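Local coordinates for putative sensory box/GGDEF family protein (Vibrio parahaemolyticus, PDB 3LID), which probably synthesises cyclic di-GMP from two GTP molecules through its GGDEF domain, the present chain being the extracellular PDC-fold sensor domain, at residues L20-L23 with A24-G27; N31-Q34 with D35-E38; I174-L177 with S178-N182; D228-P231 with R232-E236; I265-S268 with N269-S273. All blocks are in the same frame, centred on the assembly; numbering follows the deposited sequence.

Overall arrangement
The five contacts are local ones, between residues a turn apart in helices or at a helix start, in a sensor domain of the PDC fold with two antiparallel sheets. Contacts 1 and 2 come first along the chain and lie in series on helix 9-45, their centres about 17 Å apart. Contact 3 is the short helix 174-181, which follows the seven-stranded sheet and leads to the six-stranded one; it touches both earlier contacts through L181 and L177. Contact 4, helix 230-234, stands off at one side, with no touch to the others. Contact 5 ends strand 260-268 and packs on contact 1 through I265. Helix 9-45 carries contacts 1 and 2 and meets contacts 3 and 5. Contacts 2 and 5, about 32 Å apart between centres, are the most distant pair.

Contact 1: L20-L23 with A24-G27; sequences LHQL and AYTG
Q22 and T26 lie one turn apart on helix 9-45, and the end of the Q22 side chain comes back to bond T26. NE2 of Q22 donates to OG1 of T26 at 2.9 Å, with an N-H...O angle of 154°. The hydroxyl lies in the plane of the amide, where an N-H of NE2 can point at it. The Q22 chain leaves with CG trans to the backbone N. It then bends at chi2 (57°), which folds the amide forward along the helix to T26. T26 holds OG1 beside its own backbone N, on the side of the preceding turn where the Q22 amide arrives; CG2 lies across from that N.

Y25 stands beside this pair. Its CD2 lies 3.8 Å from NE2 of Q22, and the ring and amide planes are 58° apart. The amide meets the ring obliquely. The ring itself leads away from the helix.

Beneath the side chains the backbone is regular helix. N of T26 bonds to O of Q22 at 2.8 Å, and N of G27 to O of L23 at 2.9 Å. Q22 and T26 are therefore linked twice, by main chain and by side chain. OE1 of Q22 has a weak hydrogen bond to OG of S184, which gives the other end of this buried amide a partner.

One side of the helix lies against the six-stranded sheet. Q22, L23 and T26 pack on I191 of strand 189-195. L23 also reaches L263 and I265 of strand 260-268, and A249 and S251 of strand 246-254.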
loop_
_atom_site.group_PDB
_atom_site.type_symbol
_atom_site.label_atom_id
_atom_site.label_comp_id
_atom_site.label_asym_id
_atom_site.label_seq_id
_atom_site.Cartn_x
_atom_site.Cartn_y
_atom_site.Cartn_z
ATOM N N LEU A 20 6.635 20.130 5.371
ATOM C CA LEU A 20 7.842 19.305 5.349
ATOM C C LEU A 20 7.960 18.472 6.637
ATOM O O LEU A 20 8.454 17.298 6.603
ATOM C CB LEU A 20 9.102 20.120 5.012
ATOM C CG LEU A 20 9.149 20.559 3.534
ATOM C CD1 LEU A 20 10.324 21.598 3.435
ATOM C CD2 LEU A 20 9.528 19.369 2.683
ATOM N N HIS A 21 7.628 19.081 7.780
ATOM C CA HIS A 21 7.660 18.264 9.017
ATOM C C HIS A 21 6.671 17.116 8.889
ATOM O O HIS A 21 6.947 15.999 9.341
ATOM C CB HIS A 21 7.313 19.097 10.265
ATOM C CG HIS A 21 8.371 20.109 10.581
ATOM N ND1 HIS A 21 9.694 19.752 10.708
ATOM C CD2 HIS A 21 8.317 21.451 10.770
ATOM C CE1 HIS A 21 10.415 20.833 10.952
ATOM N NE2 HIS A 21 9.602 21.877 11.000
ATOM N N GLN A 22 5.501 17.411 8.343
ATOM C CA GLN A 22 4.427 16.392 8.283
ATOM C C GLN A 22 4.974 15.252 7.370
ATOM O O GLN A 22 4.760 14.034 7.658
ATOM C CB GLN A 22 3.178 16.942 7.610
ATOM C CG GLN A 22 2.016 15.890 7.523
ATOM C CD GLN A 22 1.639 15.360 8.875
ATOM O OE1 GLN A 22 1.302 16.132 9.808
ATOM N NE2 GLN A 22 1.770 14.031 9.068
ATOM N N LEU A 23 5.544 15.622 6.225
ATOM C CA LEU A 23 6.050 14.579 5.287
ATOM C C LEU A 23 7.121 13.703 5.968
ATOM O O LEU A 23 7.182 12.514 5.741
ATOM C CB LEU A 23 6.614 15.212 3.998
ATOM C CG LEU A 23 5.515 15.857 3.156
ATOM C CD1 LEU A 23 6.240 16.554 1.970
ATOM C CD2 LEU A 23 4.573 14.791 2.566
ATOM N N ALA A 24 8.002 14.297 6.794
ATOM C CA ALA A 24 8.951 13.486 7.496
ATOM C C ALA A 24 8.268 12.540 8.492
ATOM O O ALA A 24 8.717 11.387 8.630
ATOM C CB ALA A 24 10.015 14.436 8.245
ATOM N N TYR A 25 7.272 13.052 9.217
ATOM C CA TYR A 25 6.499 12.264 10.165
ATOM C C TYR A 25 5.860 11.021 9.456
ATOM O O TYR A 25 5.974 9.862 9.941
ATOM C CB TYR A 25 5.403 13.128 10.692
ATOM C CG TYR A 25 4.534 12.498 11.751
ATOM C CD1 TYR A 25 4.729 12.822 13.097
ATOM C CD2 TYR A 25 3.483 11.653 11.430
ATOM C CE1 TYR A 25 3.892 12.263 14.099
ATOM C CE2 TYR A 25 2.665 11.117 12.396
ATOM C CZ TYR A 25 2.877 11.417 13.719
ATOM O OH TYR A 25 2.034 10.875 14.676
ATOM N N THR A 26 5.188 11.330 8.372
ATOM C CA THR A 26 4.399 10.284 7.760
ATOM C C THR A 26 5.370 9.333 7.089
ATOM O O THR A 26 5.121 8.107 7.034
ATOM C CB THR A 26 3.444 10.921 6.746
ATOM O OG1 THR A 26 2.504 11.696 7.481
ATOM C CG2 THR A 26 2.685 9.805 5.954
ATOM N N GLY A 27 6.501 9.824 6.583
ATOM C CA GLY A 27 7.463 8.871 5.982
ATOM C C GLY A 27 7.966 7.898 7.012
ATOM O O GLY A 27 8.148 6.701 6.713
#

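Contact 2: N31-Q34 with D35-E38; sequences NNIQ and DQIE
NE2 of Q34 donates to OE2 of E38 at 2.8 Å, and the bond is close to straight, with an N-H...O angle of 171°. OE2 lies in the amide plane of Q34. The amide nitrogen, however, comes from above the carboxylate plane, and the two flat groups stand 88° apart. Both chains are extended beyond CG. Q34 sets CG on the far side of CB from its own N, whereas E38 keeps CG next to its N (chi1 -63°). These different starts let the two ends meet one helical turn apart. CG of E38 also lies 3.2 Å from O of Q34, and that carbonyl accepts the backbone N of E38.

I33 and I37 form a second, apolar pair on helix 9-45. CG2 of I33 meets CD1 of I37 at 3.8 Å, the two chains slanting across each other. Both also touch F255, and I33 packs on L177 and L181 of helix 174-181. CG1 of I37 lies 3.3 Å from O of I33.

OE1 of Q34 accepts from the backbone N of V256. The amide is thus held at both ends, which would limit its rotation. Its donor end probably also offsets some of the negative charge of E38, an exposed residue.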
loop_
_atom_site.group_PDB
_atom_site.type_symbol
_atom_site.label_atom_id
_atom_site.label_comp_id
_atom_site.label_asym_id
_atom_site.label_seq_id
_atom_site.Cartn_x
_atom_site.Cartn_y
_atom_site.Cartn_z
ATOM N N ASN A 31 7.823 3.828 7.020
ATOM C CA ASN A 31 8.967 2.953 7.289
ATOM C C ASN A 31 8.686 1.956 8.396
ATOM O O ASN A 31 9.116 0.767 8.314
ATOM C CB ASN A 31 10.173 3.782 7.745
ATOM C CG ASN A 31 10.738 4.716 6.652
ATOM O OD1 ASN A 31 10.625 4.507 5.432
ATOM N ND2 ASN A 31 11.320 5.798 7.119
ATOM N N ASN A 32 7.974 2.396 9.420
ATOM C CA ASN A 32 7.603 1.470 10.495
ATOM C C ASN A 32 6.639 0.383 10.013
ATOM O O ASN A 32 6.732 -0.816 10.342
ATOM C CB ASN A 32 7.009 2.210 11.701
ATOM C CG ASN A 32 8.135 2.769 12.588
ATOM O OD1 ASN A 32 9.300 2.615 12.224
ATOM N ND2 ASN A 32 7.796 3.486 13.664
ATOM N N ILE A 33 5.687 0.805 9.225
ATOM C CA ILE A 33 4.760 -0.205 8.656
ATOM C C ILE A 33 5.567 -1.266 7.826
ATOM O O ILE A 33 5.312 -2.484 7.893
ATOM C CB ILE A 33 3.698 0.483 7.745
ATOM C CG1 ILE A 33 2.683 1.282 8.588
ATOM C CG2 ILE A 33 2.967 -0.564 6.827
ATOM C CD1 ILE A 33 1.781 0.417 9.456
ATOM N N GLN A 34 6.512 -0.799 7.026
ATOM C CA GLN A 34 7.344 -1.737 6.264
ATOM C C GLN A 34 8.059 -2.733 7.208
ATOM O O GLN A 34 8.076 -3.963 6.944
ATOM C CB GLN A 34 8.380 -0.959 5.469
ATOM C CG GLN A 34 9.418 -1.919 4.888
ATOM C CD GLN A 34 10.194 -1.365 3.741
ATOM O OE1 GLN A 34 9.893 -0.355 3.163
ATOM N NE2 GLN A 34 11.179 -2.135 3.335
ATOM N N ASP A 35 8.617 -2.248 8.307
ATOM C CA ASP A 35 9.322 -3.160 9.290
ATOM C C ASP A 35 8.291 -4.191 9.835
ATOM O O ASP A 35 8.588 -5.390 9.995
ATOM C CB ASP A 35 9.805 -2.269 10.454
ATOM C CG ASP A 35 10.645 -3.035 11.448
ATOM O OD1 ASP A 35 11.818 -3.264 11.177
ATOM O OD2 ASP A 35 10.055 -3.425 12.452
ATOM N N GLN A 36 7.081 -3.745 10.120
ATOM C CA GLN A 36 6.029 -4.607 10.725
ATOM C C GLN A 36 5.668 -5.709 9.647
ATOM O O GLN A 36 5.490 -6.889 9.935
ATOM C CB GLN A 36 4.795 -3.747 11.005
ATOM C CG GLN A 36 3.652 -4.385 11.660
ATOM C CD GLN A 36 2.462 -3.386 11.930
ATOM O OE1 GLN A 36 2.661 -2.164 12.136
ATOM N NE2 GLN A 36 1.242 -3.914 11.930
ATOM N N ILE A 37 5.538 -5.264 8.390
ATOM C CA ILE A 37 5.226 -6.206 7.300
ATOM C C ILE A 37 6.412 -7.229 7.103
ATOM O O ILE A 37 6.185 -8.471 6.948
ATOM C CB ILE A 37 5.077 -5.439 6.007
ATOM C CG1 ILE A 37 3.712 -4.708 5.988
ATOM C CG2 ILE A 37 5.056 -6.487 4.825
ATOM C CD1 ILE A 37 3.725 -3.680 4.817
ATOM N N GLU A 38 7.628 -6.743 7.109
ATOM C CA GLU A 38 8.790 -7.667 7.014
ATOM C C GLU A 38 8.825 -8.696 8.112
ATOM O O GLU A 38 9.068 -9.867 7.840
ATOM C CB GLU A 38 10.098 -6.912 6.933
ATOM C CG GLU A 38 10.171 -6.030 5.646
ATOM C CD GLU A 38 11.356 -5.074 5.650
ATOM O OE1 GLU A 38 11.864 -4.703 6.738
ATOM O OE2 GLU A 38 11.741 -4.620 4.529
#

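Contact 3: I174-L177 with S178-N182; sequences IEYL and SSLLN
I174 O is gripped twice by S178. The backbone N of S178 donates to I174 O at 2.8 Å, and OG of S178 donates to the same oxygen, also at 2.8 Å. The two donors approach from opposite faces of the carbonyl plane. OG is turned beside its own backbone N (chi1 -63°), which directs it back at the preceding turn. Further along, S179 N donates to E175 O. The bonds then become more bent: L181 N to L177 O is 2.9 Å with an N-H...O angle of 134°, and L180 N adds a weak bond to that oxygen.

This is the short helix 174-181, which follows strand 163-173 and leads into the six-stranded sheet of the PDC sensor domain. N182 is the first residue to leave helical geometry. Its OD1 is hydrogen-bonded to OH of Y30 on helix 9-45.

Apolar contacts lie on another side. CE2 of Y176 meets CD2 of L180 at 4.0 Å, the methyl lying obliquely to the ring. CD2 of L180 also approaches CD2 of L177 at 4.3 Å. Y176 meets F99 edge-to-face, while L177 packs on F255 and L181 on E29 and Y30 of helix 9-45.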
loop_
_atom_site.group_PDB
_atom_site.type_symbol
_atom_site.label_atom_id
_atom_site.label_comp_id
_atom_site.label_asym_id
_atom_site.label_seq_id
_atom_site.Cartn_x
_atom_site.Cartn_y
_atom_site.Cartn_z
ATOM N N ILE A 174 -3.275 -1.017 0.272
ATOM C CA ILE A 174 -2.873 0.416 0.223
ATOM C C ILE A 174 -4.018 1.381 0.564
ATOM O O ILE A 174 -3.793 2.440 1.181
ATOM C CB ILE A 174 -2.333 0.708 -1.202
ATOM C CG1 ILE A 174 -1.062 -0.147 -1.494
ATOM C CG2 ILE A 174 -1.992 2.208 -1.397
ATOM C CD1 ILE A 174 0.157 0.103 -0.489
ATOM N N GLU A 175 -5.268 1.012 0.287
ATOM C CA GLU A 175 -6.364 1.875 0.701
ATOM C C GLU A 175 -6.487 1.979 2.228
ATOM O O GLU A 175 -6.713 3.039 2.782
ATOM C CB GLU A 175 -7.657 1.306 0.119
ATOM C CG GLU A 175 -8.929 2.056 0.601
ATOM C CD GLU A 175 -10.192 1.428 -0.005
ATOM O OE1 GLU A 175 -10.322 0.187 0.072
ATOM O OE2 GLU A 175 -11.025 2.158 -0.575
ATOM N N TYR A 176 -6.340 0.845 2.903
ATOM C CA TYR A 176 -6.353 0.854 4.361
ATOM C C TYR A 176 -5.163 1.732 4.862
ATOM O O TYR A 176 -5.383 2.576 5.768
ATOM C CB TYR A 176 -6.129 -0.582 4.895
ATOM C CG TYR A 176 -5.913 -0.600 6.353
ATOM C CD1 TYR A 176 -7.012 -0.473 7.230
ATOM C CD2 TYR A 176 -4.595 -0.709 6.881
ATOM C CE1 TYR A 176 -6.817 -0.419 8.606
ATOM C CE2 TYR A 176 -4.394 -0.642 8.287
ATOM C CZ TYR A 176 -5.489 -0.519 9.094
ATOM O OH TYR A 176 -5.222 -0.450 10.481
ATOM N N LEU A 177 -3.953 1.466 4.356
ATOM C CA LEU A 177 -2.803 2.205 4.854
ATOM C C LEU A 177 -3.026 3.713 4.611
ATOM O O LEU A 177 -2.660 4.517 5.461
ATOM C CB LEU A 177 -1.498 1.843 4.200
ATOM C CG LEU A 177 -1.035 0.464 4.689
ATOM C CD1 LEU A 177 0.292 0.134 3.870
ATOM C CD2 LEU A 177 -0.810 0.443 6.229
ATOM N N SER A 178 -3.544 4.084 3.422
ATOM C CA SER A 178 -3.863 5.508 3.134
ATOM C C SER A 178 -4.835 6.076 4.136
ATOM O O SER A 178 -4.652 7.216 4.601
ATOM C CB SER A 178 -4.455 5.642 1.697
ATOM O OG SER A 178 -3.408 5.228 0.847
ATOM N N SER A 179 -5.884 5.325 4.446
ATOM C CA SER A 179 -6.895 5.755 5.387
ATOM C C SER A 179 -6.266 5.933 6.771
ATOM O O SER A 179 -6.603 6.848 7.494
ATOM C CB SER A 179 -8.029 4.705 5.462
ATOM O OG SER A 179 -8.967 5.031 6.512
ATOM N N LEU A 180 -5.294 5.100 7.103
ATOM C CA LEU A 180 -4.674 5.114 8.443
ATOM C C LEU A 180 -3.680 6.273 8.553
ATOM O O LEU A 180 -3.601 6.919 9.621
ATOM C CB LEU A 180 -3.917 3.760 8.667
ATOM C CG LEU A 180 -3.192 3.528 9.976
ATOM C CD1 LEU A 180 -4.257 3.356 11.092
ATOM C CD2 LEU A 180 -2.283 2.306 9.855
ATOM N N LEU A 181 -2.912 6.538 7.505
ATOM C CA LEU A 181 -1.691 7.306 7.651
ATOM C C LEU A 181 -1.764 8.708 7.025
ATOM O O LEU A 181 -0.921 9.571 7.354
ATOM C CB LEU A 181 -0.467 6.598 7.091
ATOM C CG LEU A 181 -0.205 5.249 7.776
ATOM C CD1 LEU A 181 1.010 4.612 7.113
ATOM C CD2 LEU A 181 -0.033 5.494 9.216
ATOM N N ASN A 182 -2.624 8.888 6.048
ATOM C CA ASN A 182 -2.407 10.043 5.130
ATOM C C ASN A 182 -3.176 11.314 5.526
ATOM O O ASN A 182 -3.132 12.297 4.764
ATOM C CB ASN A 182 -2.760 9.733 3.702
ATOM C CG ASN A 182 -1.854 8.713 3.097
ATOM O OD1 ASN A 182 -0.862 8.298 3.722
ATOM N ND2 ASN A 182 -2.257 8.194 1.906
#

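Contact 4: D228-P231 with R232-E236; sequences DIWP and RVVSE
V234 sets its CG2 methyl over one face of the W230 indole, a CH-pi contact. The methyl is 3.5 Å from the centroid of the six-membered ring and 19° off its normal. Its nearest ring atom is CE2 of W230, at 3.3 Å. The indole reaches this place with CG opposite the backbone N (chi1 -179°), which lays the ring along the next turn. CG1 of V233 lies obliquely to the same six-membered ring, 3.8 Å from CZ3 of W230. I229 and V233 touch more loosely through their CG2 atoms.

Outside these side chains, I229 O accepts from two backbone donors. R232 N comes from above the carbonyl plane and V233 N lies within it, at 3.2 Å. V234 N bonds to W230 O.

The polar edge is at R232 and S235. A water receives a weak bond from NH1 of R232 and donates to D228 O at 3.0 Å. The guanidinium has D228 O over one face and P231 CB at its edge. OG of S235 donates to R232 O at 2.7 Å and is also hydrogen-bonded with N of Q237.

Around helix 230-234, the side chains of I229, R232 and V233 rest on strand 246-254. W230 and V233 meet H262 of strand 260-268, and helix 222-225 adds F222 and S223.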
loop_
_atom_site.group_PDB
_atom_site.type_symbol
_atom_site.label_atom_id
_atom_site.label_comp_id
_atom_site.label_asym_id
_atom_site.label_seq_id
_atom_site.Cartn_x
_atom_site.Cartn_y
_atom_site.Cartn_z
ATOM N N ASP A 228 6.782 21.617 -14.123
ATOM C CA ASP A 228 8.008 22.203 -13.607
ATOM C C ASP A 228 8.307 21.799 -12.221
ATOM O O ASP A 228 9.420 22.026 -11.783
ATOM C CB ASP A 228 7.927 23.724 -13.696
ATOM C CG ASP A 228 7.912 24.121 -15.103
ATOM O OD1 ASP A 228 8.853 23.640 -15.783
ATOM O OD2 ASP A 228 6.928 24.747 -15.553
ATOM N N ILE A 229 7.331 21.213 -11.533
ATOM C CA ILE A 229 7.546 20.745 -10.134
ATOM C C ILE A 229 7.946 19.259 -10.117
ATOM O O ILE A 229 8.762 18.839 -9.286
ATOM C CB ILE A 229 6.367 21.062 -9.218
ATOM C CG1 ILE A 229 6.061 22.609 -9.180
ATOM C CG2 ILE A 229 6.581 20.502 -7.806
ATOM C CD1 ILE A 229 4.879 22.916 -8.466
ATOM N N TRP A 230 7.452 18.520 -11.092
ATOM C CA TRP A 230 7.817 17.083 -11.219
ATOM C C TRP A 230 9.287 16.716 -11.113
ATOM O O TRP A 230 9.647 15.844 -10.340
ATOM C CB TRP A 230 7.102 16.454 -12.425
ATOM C CG TRP A 230 7.337 15.001 -12.678
ATOM C CD1 TRP A 230 7.785 14.433 -13.822
ATOM C CD2 TRP A 230 6.940 13.900 -11.797
ATOM N NE1 TRP A 230 7.797 13.054 -13.699
ATOM C CE2 TRP A 230 7.221 12.707 -12.495
ATOM C CE3 TRP A 230 6.388 13.840 -10.491
ATOM C CZ2 TRP A 230 7.031 11.425 -11.932
ATOM C CZ3 TRP A 230 6.179 12.579 -9.926
ATOM C CH2 TRP A 230 6.483 11.390 -10.660
ATOM N N PRO A 231 10.212 17.417 -11.812
ATOM C CA PRO A 231 11.605 17.110 -11.620
ATOM C C PRO A 231 12.109 17.205 -10.179
ATOM O O PRO A 231 13.019 16.471 -9.800
ATOM C CB PRO A 231 12.339 18.208 -12.519
ATOM C CG PRO A 231 11.328 18.461 -13.576
ATOM C CD PRO A 231 10.003 18.563 -12.772
ATOM N N ARG A 232 11.567 18.127 -9.394
ATOM C CA ARG A 232 12.009 18.298 -8.023
ATOM C C ARG A 232 11.530 17.029 -7.272
ATOM O O ARG A 232 12.227 16.498 -6.421
ATOM C CB ARG A 232 11.351 19.555 -7.419
ATOM C CG ARG A 232 11.620 20.931 -8.287
ATOM C CD ARG A 232 13.073 21.454 -8.141
ATOM N NE ARG A 232 13.219 22.686 -8.984
ATOM C CZ ARG A 232 13.315 22.708 -10.326
ATOM N NH1 ARG A 232 13.353 21.575 -10.993
ATOM N NH2 ARG A 232 13.350 23.867 -11.017
ATOM N N VAL A 233 10.310 16.592 -7.580
ATOM C CA VAL A 233 9.767 15.391 -6.860
ATOM C C VAL A 233 10.608 14.186 -7.214
ATOM O O VAL A 233 11.034 13.432 -6.333
ATOM C CB VAL A 233 8.361 15.148 -7.330
ATOM C CG1 VAL A 233 7.767 13.848 -6.670
ATOM C CG2 VAL A 233 7.489 16.302 -6.788
ATOM N N VAL A 234 10.912 14.038 -8.524
ATOM C CA VAL A 234 11.672 12.868 -9.005
ATOM C C VAL A 234 13.073 12.814 -8.439
ATOM O O VAL A 234 13.655 11.746 -8.284
ATOM C CB VAL A 234 11.631 12.879 -10.572
ATOM C CG1 VAL A 234 12.529 11.814 -11.216
ATOM C CG2 VAL A 234 10.159 12.820 -11.009
ATOM N N SER A 235 13.620 13.965 -8.044
ATOM C CA SER A 235 14.920 13.985 -7.393
ATOM C C SER A 235 14.982 13.141 -6.083
ATOM O O SER A 235 16.044 12.779 -5.632
ATOM C CB SER A 235 15.313 15.431 -7.087
ATOM O OG SER A 235 14.794 15.918 -5.888
ATOM N N GLU A 236 13.799 12.878 -5.526
ATOM C CA GLU A 236 13.637 12.084 -4.260
ATOM C C GLU A 236 14.133 12.868 -3.047
ATOM O O GLU A 236 14.133 12.340 -1.947
ATOM C CB GLU A 236 14.317 10.739 -4.348
ATOM C CG GLU A 236 13.715 9.865 -5.405
ATOM C CD GLU A 236 14.377 8.533 -5.509
ATOM O OE1 GLU A 236 14.845 8.050 -4.498
ATOM O OE2 GLU A 236 14.380 7.950 -6.593
HETATM O O HOH W 1 11.832 22.448 -13.567
#

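Contact 5: I265-S268 with N269-S273; sequences IDLS and NEQLS
S268 and Q271 turn their side chains toward each other's backbone and form a capping box at the start of helix 269-274. Strand 260-268 ends here, and the axes of the two short segments stand 89° apart. Q271 is extended beyond CG and runs back along S268. Its OE1 accepts from the backbone N of S268 at 3.0 Å, in the carbonyl plane and on a lone pair, with an N-H...O angle of 167°. In return, OG of S268 accepts a weak bond from Q271 N at 3.3 Å. A chi1 of 64° places OG between N and the carbonyl carbon, and from there it faces the first turn.

L267 crosses Q271 at about a right angle, with CD2 of L267 at 3.8 Å from CB of Q271. L267 slants across L272, CB of L267 lying 4.0 Å from CG of L272. Both leucines pack on T15 of helix 9-45, so the start of the helix is tied to the long N-terminal helix by apolar contact. OD2 of D266 is hydrogen-bonded to OH of Y226.

One turn on, OG and N of S273 reach N269 O from opposite faces of its plane, OG at 2.9 Å.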
loop_
_atom_site.group_PDB
_atom_site.type_symbol
_atom_site.label_atom_id
_atom_site.label_comp_id
_atom_site.label_asym_id
_atom_site.label_seq_id
_atom_site.Cartn_x
_atom_site.Cartn_y
_atom_site.Cartn_z
ATOM N N ILE A 265 1.992 17.040 -0.462
ATOM C CA ILE A 265 0.995 17.859 0.145
ATOM C C ILE A 265 0.830 19.006 -0.860
ATOM O O ILE A 265 1.789 19.705 -1.126
ATOM C CB ILE A 265 1.414 18.384 1.533
ATOM C CG1 ILE A 265 1.452 17.194 2.483
ATOM C CG2 ILE A 265 0.377 19.420 2.093
ATOM C CD1 ILE A 265 1.981 17.478 3.843
ATOM N N ASP A 266 -0.360 19.110 -1.428
ATOM C CA ASP A 266 -0.670 20.059 -2.518
ATOM C C ASP A 266 -1.798 20.938 -1.993
ATOM O O ASP A 266 -2.889 20.472 -1.733
ATOM C CB ASP A 266 -1.023 19.267 -3.811
ATOM C CG ASP A 266 -1.634 20.116 -4.905
ATOM O OD1 ASP A 266 -1.851 21.342 -4.695
ATOM O OD2 ASP A 266 -1.946 19.527 -5.974
ATOM N N LEU A 267 -1.517 22.236 -1.752
ATOM C CA LEU A 267 -2.557 23.156 -1.273
ATOM C C LEU A 267 -2.697 24.328 -2.273
ATOM O O LEU A 267 -1.686 24.911 -2.736
ATOM C CB LEU A 267 -2.109 23.780 0.034
ATOM C CG LEU A 267 -2.037 22.731 1.144
ATOM C CD1 LEU A 267 -1.014 23.187 2.167
ATOM C CD2 LEU A 267 -3.431 22.616 1.699
ATOM N N SER A 268 -3.923 24.610 -2.664
ATOM C CA SER A 268 -4.158 25.790 -3.563
ATOM C C SER A 268 -4.119 27.070 -2.720
ATOM O O SER A 268 -4.129 27.034 -1.452
ATOM C CB SER A 268 -5.546 25.676 -4.151
ATOM O OG SER A 268 -6.464 25.772 -3.066
ATOM N N ASN A 269 -4.061 28.217 -3.396
ATOM C CA ASN A 269 -4.102 29.496 -2.674
ATOM C C ASN A 269 -5.244 29.581 -1.749
ATOM O O ASN A 269 -5.130 30.133 -0.656
ATOM C CB ASN A 269 -4.220 30.663 -3.651
ATOM C CG ASN A 269 -2.977 30.827 -4.471
ATOM O OD1 ASN A 269 -3.040 31.232 -5.641
ATOM N ND2 ASN A 269 -1.833 30.490 -3.885
ATOM N N GLU A 270 -6.368 29.029 -2.162
ATOM C CA GLU A 270 -7.563 29.195 -1.364
ATOM C C GLU A 270 -7.337 28.456 -0.042
ATOM O O GLU A 270 -7.698 28.947 1.055
ATOM C CB GLU A 270 -8.755 28.619 -2.118
ATOM C CG GLU A 270 -10.027 28.692 -1.357
ATOM C CD GLU A 270 -10.843 29.915 -1.707
ATOM O OE1 GLU A 270 -10.720 30.393 -2.869
ATOM O OE2 GLU A 270 -11.632 30.381 -0.838
ATOM N N GLN A 271 -6.692 27.289 -0.132
ATOM C CA GLN A 271 -6.574 26.448 1.056
ATOM C C GLN A 271 -5.555 27.061 1.944
ATOM O O GLN A 271 -5.674 26.999 3.156
ATOM C CB GLN A 271 -6.220 24.992 0.693
ATOM C CG GLN A 271 -7.198 24.331 -0.270
ATOM C CD GLN A 271 -6.763 22.934 -0.629
ATOM O OE1 GLN A 271 -5.905 22.744 -1.487
ATOM N NE2 GLN A 271 -7.351 21.945 0.026
ATOM N N LEU A 272 -4.566 27.719 1.347
ATOM C CA LEU A 272 -3.521 28.356 2.121
ATOM C C LEU A 272 -4.029 29.568 2.925
ATOM O O LEU A 272 -3.618 29.764 4.080
ATOM C CB LEU A 272 -2.388 28.777 1.198
ATOM C CG LEU A 272 -1.504 27.713 0.575
ATOM C CD1 LEU A 272 -0.694 28.350 -0.585
ATOM C CD2 LEU A 272 -0.541 27.214 1.618
ATOM N N SER A 273 -4.895 30.368 2.309
ATOM C CA SER A 273 -5.500 31.538 2.997
ATOM C C SER A 273 -6.093 31.150 4.357
ATOM O O SER A 273 -5.793 31.751 5.404
ATOM C CB SER A 273 -6.642 32.125 2.159
ATOM O OG SER A 273 -6.218 32.352 0.840
#